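Local coordinates for S-adenosylmethionine decarboxylase proenzyme (Aquifex aeolicus, PDB 2III), which probably catalyses the decarboxylation of S-adenosylmethionine, through a self-generated pyruvoyl group, to supply the propylamine donor for spermidine synthesis, at residues A[28-33]-A[99-104]; A[35-40]-A[94-99]; A[67-72]-A[76-81]. One frame throughout, in Å; residues are numbered along the deposited sequence.

Contact 1. Residues A[28-33]-A[99-104]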
loop_
_atom_site.group_PDB
_atom_site.type_symbol
_atom_site.label_atom_id
_atom_site.label_comp_id
_atom_site.label_asym_id
_atom_site.label_seq_id
_atom_site.Cartn_x
_atom_site.Cartn_y
_atom_site.Cartn_z
ATOM N N ARG A 28 -0.020 15.071 -6.019
ATOM C CA ARG A 28 1.283 15.501 -5.536
ATOM C C ARG A 28 1.134 16.545 -4.451
ATOM O O ARG A 28 1.720 16.414 -3.380
ATOM C CB ARG A 28 2.113 16.056 -6.696
ATOM C CG ARG A 28 3.379 16.809 -6.301
ATOM C CD ARG A 28 4.354 16.840 -7.475
ATOM N NE ARG A 28 5.279 15.709 -7.415
ATOM C CZ ARG A 28 5.851 15.142 -8.471
ATOM N NH1 ARG A 28 5.589 15.589 -9.693
ATOM N NH2 ARG A 28 6.697 14.133 -8.301
ATOM N N GLU A 29 0.343 17.580 -4.710
ATOM C CA GLU A 29 0.148 18.614 -3.702
ATOM C C GLU A 29 -0.441 17.996 -2.448
ATOM O O GLU A 29 0.010 18.266 -1.337
ATOM C CB GLU A 29 -0.794 19.702 -4.207
ATOM C CG GLU A 29 -0.091 20.884 -4.833
ATOM C CD GLU A 29 -1.007 22.083 -4.968
ATOM O OE1 GLU A 29 -1.556 22.529 -3.935
ATOM O OE2 GLU A 29 -1.178 22.581 -6.102
ATOM N N LEU A 30 -1.454 17.161 -2.649
ATOM C CA LEU A 30 -2.148 16.480 -1.567
ATOM C C LEU A 30 -1.209 15.672 -0.666
ATOM O O LEU A 30 -1.173 15.879 0.548
ATOM C CB LEU A 30 -3.214 15.549 -2.152
ATOM C CG LEU A 30 -4.073 14.753 -1.169
ATOM C CD1 LEU A 30 -5.063 15.696 -0.502
ATOM C CD2 LEU A 30 -4.814 13.644 -1.907
ATOM N N LEU A 31 -0.460 14.747 -1.261
ATOM C CA LEU A 31 0.455 13.902 -0.497
ATOM C C LEU A 31 1.642 14.672 0.089
ATOM O O LEU A 31 2.137 14.327 1.167
ATOM C CB LEU A 31 0.957 12.729 -1.359
ATOM C CG LEU A 31 -0.068 11.702 -1.861
ATOM C CD1 LEU A 31 0.663 10.472 -2.376
ATOM C CD2 LEU A 31 -1.009 11.301 -0.739
ATOM N N GLU A 32 2.117 15.698 -0.616
ATOM C CA GLU A 32 3.222 16.495 -0.087
ATOM C C GLU A 32 2.675 17.188 1.151
ATOM O O GLU A 32 3.365 17.332 2.162
ATOM C CB GLU A 32 3.676 17.570 -1.083
ATOM C CG GLU A 32 4.356 17.065 -2.340
ATOM C CD GLU A 32 4.909 18.201 -3.193
ATOM O OE1 GLU A 32 4.204 19.221 -3.375
ATOM O OE2 GLU A 32 6.050 18.070 -3.692
ATOM N N GLY A 33 1.421 17.614 1.055
ATOM C CA GLY A 33 0.785 18.299 2.160
ATOM C C GLY A 33 0.548 17.388 3.347
ATOM O O GLY A 33 0.635 17.832 4.498
ATOM N N THR A 99 -9.602 15.620 4.923
ATOM C CA THR A 99 -10.128 16.983 4.963
ATOM C C THR A 99 -9.874 17.721 3.664
ATOM O O THR A 99 -10.701 18.521 3.236
ATOM C CB THR A 99 -9.521 17.827 6.098
ATOM O OG1 THR A 99 -8.108 17.941 5.901
ATOM C CG2 THR A 99 -9.809 17.197 7.452
ATOM N N GLN A 100 -8.734 17.466 3.035
ATOM C CA GLN A 100 -8.438 18.141 1.779
ATOM C C GLN A 100 -9.365 17.650 0.674
ATOM O O GLN A 100 -9.837 18.434 -0.146
ATOM C CB GLN A 100 -6.983 17.907 1.367
ATOM C CG GLN A 100 -5.972 18.494 2.338
ATOM C CD GLN A 100 -6.241 19.957 2.642
ATOM O OE1 GLN A 100 -6.246 20.798 1.744
ATOM N NE2 GLN A 100 -6.471 20.267 3.913
ATOM N N LEU A 101 -9.626 16.349 0.653
ATOM C CA LEU A 101 -10.493 15.770 -0.370
ATOM C C LEU A 101 -11.971 15.941 -0.042
ATOM O O LEU A 101 -12.833 15.855 -0.922
ATOM C CB LEU A 101 -10.172 14.283 -0.552
ATOM C CG LEU A 101 -8.792 14.008 -1.144
ATOM C CD1 LEU A 101 -8.639 12.523 -1.415
ATOM C CD2 LEU A 101 -8.623 14.814 -2.426
ATOM N N ASN A 102 -12.254 16.169 1.236
ATOM C CA ASN A 102 -13.619 16.366 1.703
ATOM C C ASN A 102 -14.641 15.424 1.050
ATOM O O ASN A 102 -15.534 15.862 0.318
ATOM C CB ASN A 102 -14.024 17.826 1.477
ATOM C CG ASN A 102 -15.441 18.121 1.936
ATOM O OD1 ASN A 102 -15.817 17.823 3.070
ATOM N ND2 ASN A 102 -16.231 18.721 1.056
ATOM N N PRO A 103 -14.516 14.111 1.304
ATOM C CA PRO A 103 -15.447 13.130 0.732
ATOM C C PRO A 103 -16.809 13.179 1.429
ATOM O O PRO A 103 -16.908 13.632 2.567
ATOM C CB PRO A 103 -14.736 11.805 0.976
ATOM C CG PRO A 103 -14.031 12.058 2.283
ATOM C CD PRO A 103 -13.445 13.439 2.062
ATOM N N LYS A 104 -17.850 12.709 0.745
ATOM C CA LYS A 104 -19.190 12.696 1.321
ATOM C C LYS A 104 -19.446 11.410 2.118
ATOM O O LYS A 104 -20.174 11.426 3.108
ATOM C CB LYS A 104 -20.240 12.867 0.215
ATOM C CG LYS A 104 -20.205 14.255 -0.424
ATOM C CD LYS A 104 -21.317 14.459 -1.433
ATOM C CE LYS A 104 -21.189 13.521 -2.626
ATOM N NZ LYS A 104 -22.338 13.671 -3.567
#
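Leu30, on helix 24-37, reaches across to the last turn of helix 87-101 and meets Gln100 and Leu101 with its two methyls. CD1 touches Gln100, 3.5 Å from its CB and a little farther from CG, and also skirts Leu101, while CD2 packs on Leu101 alone of the two. The leucine and glutamine chains run antiparallel past one another. Leu30 CD2 is 4.0 Å from Leu101 CD1 and equally near its CD2, and the two leucines lie crosswise.

With CG anti to the backbone N (chi1 -179°), Leu30 extends from its helix toward the other one, which lets a single residue span the gap where the CA atoms of Leu30 and Gln100 are 7.3 Å apart. A bend at chi2 (-52°) carries the Gln100 amide away from the leucine, and NE2 turns back to Thr99 OG1 in a weak hydrogen bond. The contact is apolar throughout: both leucines are buried, and Gln100, exposed, contributes only its CB and CG.

Beneath the pair lies the sheet: Leu30 also rests on Ile68 of strand 65-71, and Leu101 on Leu13 of strand 3-14 and on Ile21. Just past the helix, Asn102 takes a positive phi, and Pro103 leads toward strand 105-116. Two helices meeting side by side over one face of an antiparallel sheet are the hallmark of the two-layer alpha/beta sandwich.

Contact 2. Residues A[35-40]-A[94-99]; sequences VKYANL and MDYIIT
Tyr37, in the last turn of helix 24-37, lies against Tyr96 of helix 87-101 where the two helices of the alpha/beta sandwich run side by side on the outer surface of the helical layer. The CA atoms of the two tyrosines are 7.1 Å apart, and both side chains start toward the opposite helix.

From its root outward, Tyr37 meets Tyr96 first through CB, which sits 3.8 Å from Tyr96 CD1. CG comes next, 3.7 Å from the same CD1, and CD1 of Tyr37 follows close by. On the other side of the ring CD2 presses on Tyr96 CB at 3.6 Å, the nearest approach of the pair, and CE2 still grazes that carbon. The contact is therefore made by the near half of each ring and the CB atoms. The planes are inclined by 28°, but the centroids are 5.4 Å apart and the offset leaves little of one ring facing the other. A chi1 near 180° in both (174° in Tyr37, 179° in Tyr96) swings each ring away from its own backbone N and toward its partner. Tyr96 also packs on Ala34 of helix 24-37.

An alanine in place of Tyr96 would keep the CB against Tyr37 CD2 but would probably open a gap beside Tyr37 CB and CG and strip the packing from Ala34. Arg92 adds a cation-pi contact to the Tyr37 ring and a hydrogen bond to its backbone O, while Asn39, with positive phi, closes the helix in a Schellman motif. At the tip, Tyr37 OH is 2.8 Å from a water in the plane of its ring, and that water donates a hydrogen bond to Asp95 OD2 at 3.1 Å.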
loop_
_atom_site.group_PDB
_atom_site.type_symbol
_atom_site.label_atom_id
_atom_site.label_comp_id
_atom_site.label_asym_id
_atom_site.label_seq_id
_atom_site.Cartn_x
_atom_site.Cartn_y
_atom_site.Cartn_z
ATOM N N VAL A 35 2.336 14.596 4.141
ATOM C CA VAL A 35 3.646 14.311 4.702
ATOM C C VAL A 35 4.125 15.421 5.632
ATOM O O VAL A 35 4.565 15.143 6.747
ATOM C CB VAL A 35 4.689 14.094 3.580
ATOM C CG1 VAL A 35 6.099 14.088 4.153
ATOM C CG2 VAL A 35 4.408 12.776 2.871
ATOM N N LYS A 36 4.038 16.672 5.182
ATOM C CA LYS A 36 4.479 17.799 6.004
ATOM C C LYS A 36 3.573 17.998 7.227
ATOM O O LYS A 36 4.055 18.179 8.343
ATOM C CB LYS A 36 4.524 19.082 5.161
ATOM C CG LYS A 36 5.387 18.950 3.904
ATOM C CD LYS A 36 5.538 20.265 3.134
ATOM C CE LYS A 36 6.430 21.256 3.872
ATOM N NZ LYS A 36 6.716 22.483 3.069
ATOM N N TYR A 37 2.264 17.954 7.017
ATOM C CA TYR A 37 1.320 18.120 8.113
ATOM C C TYR A 37 1.534 17.046 9.179
ATOM O O TYR A 37 1.405 17.318 10.369
ATOM C CB TYR A 37 -0.115 18.040 7.587
ATOM C CG TYR A 37 -1.181 18.049 8.662
ATOM C CD1 TYR A 37 -1.674 19.248 9.180
ATOM C CD2 TYR A 37 -1.700 16.854 9.165
ATOM C CE1 TYR A 37 -2.658 19.257 10.174
ATOM C CE2 TYR A 37 -2.678 16.851 10.154
ATOM C CZ TYR A 37 -3.152 18.052 10.654
ATOM O OH TYR A 37 -4.112 18.044 11.640
ATOM N N ALA A 38 1.858 15.825 8.752
ATOM C CA ALA A 38 2.068 14.721 9.693
ATOM C C ALA A 38 3.498 14.647 10.204
ATOM O O ALA A 38 3.830 13.785 11.021
ATOM C CB ALA A 38 1.689 13.397 9.042
ATOM N N ASN A 39 4.341 15.548 9.714
ATOM C CA ASN A 39 5.740 15.591 10.107
ATOM C C ASN A 39 6.432 14.257 9.809
ATOM O O ASN A 39 7.247 13.764 10.598
ATOM C CB ASN A 39 5.866 15.917 11.597
ATOM C CG ASN A 39 7.252 16.406 11.965
ATOM O OD1 ASN A 39 7.681 16.291 13.114
ATOM N ND2 ASN A 39 7.957 16.969 10.991
ATOM N N LEU A 40 6.091 13.668 8.669
ATOM C CA LEU A 40 6.691 12.409 8.266
ATOM C C LEU A 40 7.897 12.712 7.396
ATOM O O LEU A 40 7.955 13.753 6.747
ATOM C CB LEU A 40 5.692 11.558 7.479
ATOM C CG LEU A 40 4.593 10.842 8.265
ATOM C CD1 LEU A 40 3.608 10.195 7.301
ATOM C CD2 LEU A 40 5.219 9.794 9.168
HETATM N N MSE A 94 -3.754 10.799 7.456
HETATM C CA MSE A 94 -5.059 10.430 6.916
HETATM C C MSE A 94 -6.099 11.518 7.176
HETATM O O MSE A 94 -6.963 11.754 6.333
HETATM C CB MSE A 94 -5.546 9.094 7.500
HETATM C CG MSE A 94 -6.856 8.592 6.876
HETATM SE SE MSE A 94 -6.716 8.281 4.940
HETATM C CE MSE A 94 -5.912 6.493 4.984
ATOM N N ASP A 95 -6.018 12.186 8.327
ATOM C CA ASP A 95 -6.969 13.261 8.644
ATOM C C ASP A 95 -6.781 14.399 7.647
ATOM O O ASP A 95 -7.752 15.012 7.182
ATOM C CB ASP A 95 -6.748 13.814 10.062
ATOM C CG ASP A 95 -7.107 12.818 11.151
ATOM O OD1 ASP A 95 -7.873 11.876 10.873
ATOM O OD2 ASP A 95 -6.630 12.988 12.295
ATOM N N TYR A 96 -5.520 14.686 7.332
ATOM C CA TYR A 96 -5.195 15.745 6.390
ATOM C C TYR A 96 -5.763 15.400 5.013
ATOM O O TYR A 96 -6.535 16.165 4.441
ATOM C CB TYR A 96 -3.673 15.932 6.288
ATOM C CG TYR A 96 -3.278 17.004 5.299
ATOM C CD1 TYR A 96 -3.352 18.358 5.635
ATOM C CD2 TYR A 96 -2.882 16.670 4.006
ATOM C CE1 TYR A 96 -3.044 19.352 4.704
ATOM C CE2 TYR A 96 -2.574 17.652 3.069
ATOM C CZ TYR A 96 -2.656 18.990 3.425
ATOM O OH TYR A 96 -2.341 19.959 2.500
ATOM N N ILE A 97 -5.376 14.240 4.487
ATOM C CA ILE A 97 -5.847 13.800 3.181
ATOM C C ILE A 97 -7.376 13.849 3.084
ATOM O O ILE A 97 -7.928 14.377 2.121
ATOM C CB ILE A 97 -5.329 12.369 2.873
ATOM C CG1 ILE A 97 -3.817 12.421 2.620
ATOM C CG2 ILE A 97 -6.073 11.779 1.676
ATOM C CD1 ILE A 97 -3.146 11.072 2.478
ATOM N N ILE A 98 -8.065 13.314 4.085
ATOM C CA ILE A 98 -9.522 13.322 4.072
ATOM C C ILE A 98 -10.109 14.739 4.065
ATOM O O ILE A 98 -11.017 15.035 3.282
ATOM C CB ILE A 98 -10.100 12.533 5.275
ATOM C CG1 ILE A 98 -9.824 11.040 5.089
ATOM C CG2 ILE A 98 -11.612 12.764 5.393
ATOM C CD1 ILE A 98 -10.291 10.179 6.244
ATOM N N THR A 99 -9.602 15.620 4.923
ATOM C CA THR A 99 -10.128 16.983 4.963
ATOM C C THR A 99 -9.874 17.721 3.664
ATOM O O THR A 99 -10.701 18.521 3.236
ATOM C CB THR A 99 -9.521 17.827 6.098
ATOM O OG1 THR A 99 -8.108 17.941 5.901
ATOM C CG2 THR A 99 -9.809 17.197 7.452
HETATM O O HOH W 1 -5.127 15.661 12.658
#

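Contact 3. Residues A[67-72]-A[76-81]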
loop_
_atom_site.group_PDB
_atom_site.type_symbol
_atom_site.label_atom_id
_atom_site.label_comp_id
_atom_site.label_asym_id
_atom_site.label_seq_id
_atom_site.Cartn_x
_atom_site.Cartn_y
_atom_site.Cartn_z
ATOM N N SER A 67 -0.161 5.770 -0.092
ATOM C CA SER A 67 -0.516 5.602 -1.495
ATOM C C SER A 67 -1.923 6.104 -1.758
ATOM O O SER A 67 -2.746 6.180 -0.842
ATOM C CB SER A 67 -0.429 4.126 -1.895
ATOM O OG SER A 67 -1.341 3.354 -1.134
ATOM N N ILE A 68 -2.184 6.459 -3.011
ATOM C CA ILE A 68 -3.502 6.913 -3.427
ATOM C C ILE A 68 -3.717 6.614 -4.906
ATOM O O ILE A 68 -2.852 6.864 -5.743
ATOM C CB ILE A 68 -3.713 8.423 -3.197
ATOM C CG1 ILE A 68 -5.143 8.797 -3.603
ATOM C CG2 ILE A 68 -2.699 9.216 -3.985
ATOM C CD1 ILE A 68 -5.560 10.216 -3.248
ATOM N N HIS A 69 -4.881 6.055 -5.204
ATOM C CA HIS A 69 -5.271 5.708 -6.562
ATOM C C HIS A 69 -6.614 6.418 -6.733
ATOM O O HIS A 69 -7.435 6.426 -5.808
ATOM C CB HIS A 69 -5.411 4.187 -6.672
ATOM C CG HIS A 69 -4.156 3.437 -6.322
ATOM N ND1 HIS A 69 -3.027 3.458 -7.114
ATOM C CD2 HIS A 69 -3.856 2.643 -5.265
ATOM C CE1 HIS A 69 -2.086 2.709 -6.562
ATOM N NE2 HIS A 69 -2.565 2.201 -5.440
ATOM N N THR A 70 -6.846 7.030 -7.890
ATOM C CA THR A 70 -8.094 7.763 -8.076
ATOM C C THR A 70 -8.869 7.489 -9.357
ATOM O O THR A 70 -8.312 7.061 -10.365
ATOM C CB THR A 70 -7.856 9.281 -7.987
ATOM O OG1 THR A 70 -7.242 9.740 -9.198
ATOM C CG2 THR A 70 -6.941 9.604 -6.817
ATOM N N TRP A 71 -10.169 7.764 -9.286
ATOM C CA TRP A 71 -11.101 7.571 -10.390
ATOM C C TRP A 71 -12.045 8.758 -10.381
ATOM O O TRP A 71 -13.080 8.736 -9.713
ATOM C CB TRP A 71 -11.917 6.291 -10.192
ATOM C CG TRP A 71 -11.129 5.027 -10.338
ATOM C CD1 TRP A 71 -11.029 4.252 -11.455
ATOM C CD2 TRP A 71 -10.329 4.390 -9.329
ATOM N NE1 TRP A 71 -10.216 3.169 -11.206
ATOM C CE2 TRP A 71 -9.773 3.229 -9.913
ATOM C CE3 TRP A 71 -10.029 4.688 -7.990
ATOM C CZ2 TRP A 71 -8.930 2.359 -9.201
ATOM C CZ3 TRP A 71 -9.192 3.823 -7.282
ATOM C CH2 TRP A 71 -8.652 2.671 -7.894
ATOM N N PRO A 72 -11.682 9.827 -11.096
ATOM C CA PRO A 72 -12.512 11.026 -11.165
ATOM C C PRO A 72 -13.972 10.729 -11.537
ATOM O O PRO A 72 -14.891 11.283 -10.938
ATOM C CB PRO A 72 -11.801 11.859 -12.227
ATOM C CG PRO A 72 -10.366 11.558 -11.948
ATOM C CD PRO A 72 -10.380 10.054 -11.751
ATOM N N LEU A 76 -14.086 8.885 -6.656
ATOM C CA LEU A 76 -13.436 7.972 -5.729
ATOM C C LEU A 76 -11.921 8.023 -5.668
ATOM O O LEU A 76 -11.238 8.171 -6.689
ATOM C CB LEU A 76 -13.856 6.538 -6.060
ATOM C CG LEU A 76 -13.066 5.425 -5.365
ATOM C CD1 LEU A 76 -13.492 5.342 -3.914
ATOM C CD2 LEU A 76 -13.298 4.098 -6.076
ATOM N N ALA A 77 -11.416 7.865 -4.446
ATOM C CA ALA A 77 -9.985 7.833 -4.179
ATOM C C ALA A 77 -9.740 6.774 -3.101
ATOM O O ALA A 77 -10.403 6.767 -2.068
ATOM C CB ALA A 77 -9.499 9.204 -3.694
ATOM N N THR A 78 -8.802 5.869 -3.351
ATOM C CA THR A 78 -8.473 4.840 -2.380
ATOM C C THR A 78 -7.119 5.205 -1.791
ATOM O O THR A 78 -6.113 5.302 -2.507
ATOM C CB THR A 78 -8.443 3.447 -3.038
ATOM O OG1 THR A 78 -7.654 3.486 -4.237
ATOM C CG2 THR A 78 -9.868 3.015 -3.376
ATOM N N VAL A 79 -7.111 5.410 -0.477
ATOM C CA VAL A 79 -5.921 5.844 0.245
ATOM C C VAL A 79 -5.332 4.867 1.268
ATOM O O VAL A 79 -6.057 4.159 1.962
ATOM C CB VAL A 79 -6.224 7.154 0.993
ATOM C CG1 VAL A 79 -4.935 7.745 1.548
ATOM C CG2 VAL A 79 -6.945 8.140 0.059
ATOM N N ASP A 80 -4.008 4.854 1.368
ATOM C CA ASP A 80 -3.319 4.011 2.335
ATOM C C ASP A 80 -2.274 4.832 3.073
ATOM O O ASP A 80 -1.443 5.502 2.448
ATOM C CB ASP A 80 -2.593 2.842 1.653
ATOM C CG ASP A 80 -3.530 1.746 1.191
ATOM O OD1 ASP A 80 -3.321 0.586 1.616
ATOM O OD2 ASP A 80 -4.457 2.034 0.399
ATOM N N VAL A 81 -2.318 4.788 4.398
ATOM C CA VAL A 81 -1.319 5.475 5.205
ATOM C C VAL A 81 -0.772 4.428 6.156
ATOM O O VAL A 81 -1.429 4.039 7.112
ATOM C CB VAL A 81 -1.896 6.659 5.998
ATOM C CG1 VAL A 81 -0.815 7.246 6.913
ATOM C CG2 VAL A 81 -2.368 7.736 5.035
HETATM O O HOH W 2 -4.207 3.175 -1.965
#
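Ser67, His69 and Trp71 pair through their backbones with Asp80, Thr78 and Leu76, two hydrogen bonds to each pair, and the strands run antiparallel at 170°. Thr78 N to His69 O is among the straighter bonds (2.9 Å, 165° at the hydrogen). Between these, the non-hydrogen-bonded pairs come close enough for CA-H...O contacts, as from Ile68 CA to Thr78 O at 3.2 Å.

Apolar contacts cover the helix-facing side: Ile68 and Val79 lie side by side, and Ile68 CD1 reaches diagonally to Ala77 CB at 4.1 Å. On the opposite face Trp71 lies alongside Leu76, its CE3 3.8 Å from Leu76 CD2. Trp71 has CG anti to the carbonyl carbon (chi1 -70°), which brings the six-membered end of the indole over the neighbouring strand, with Thr78 OG1 in plane at its CZ3 edge.

Polar side chains share that face. A water accepts from Ser67 OG at 3.0 Å and donates to Thr78 O and Asp80 OD2, the latter at 2.6 Å. Asp80 OD1 is hydrogen-bonded to His8 NE2, and OD2 forms a salt bridge with Arg113 of the second subunit; Thr78 OG1 is hydrogen-bonded to Tyr82 OH and His69 NE2 to His65 ND1, both of that subunit. This beta hairpin thus has one face for the helices and one for the dimer interface, where it holds His69, the predicted proton acceptor for self-processing.

In the fold
From the N terminus, strand 3-14 leads to helix 24-37, which supplies the first segments of contacts 1 and 2. The chain then builds strands 42-49, 55-61 and 65-71, turns through the tight hairpin of contact 3 into strand 76-84, and enters helix 87-101, which returns to the first helix. Contact 2 closes a loop of 53 intervening residues, nested within the longer loop of contact 1; contact 3 is nested within both. Contacts 1 and 2 join the two helices, whereas contact 3 joins two central strands. Leu31 reaches Ile68, Leu101 reaches Ala77, and Met94 and Ile97 reach Val79, binding the helical layer to the sheet.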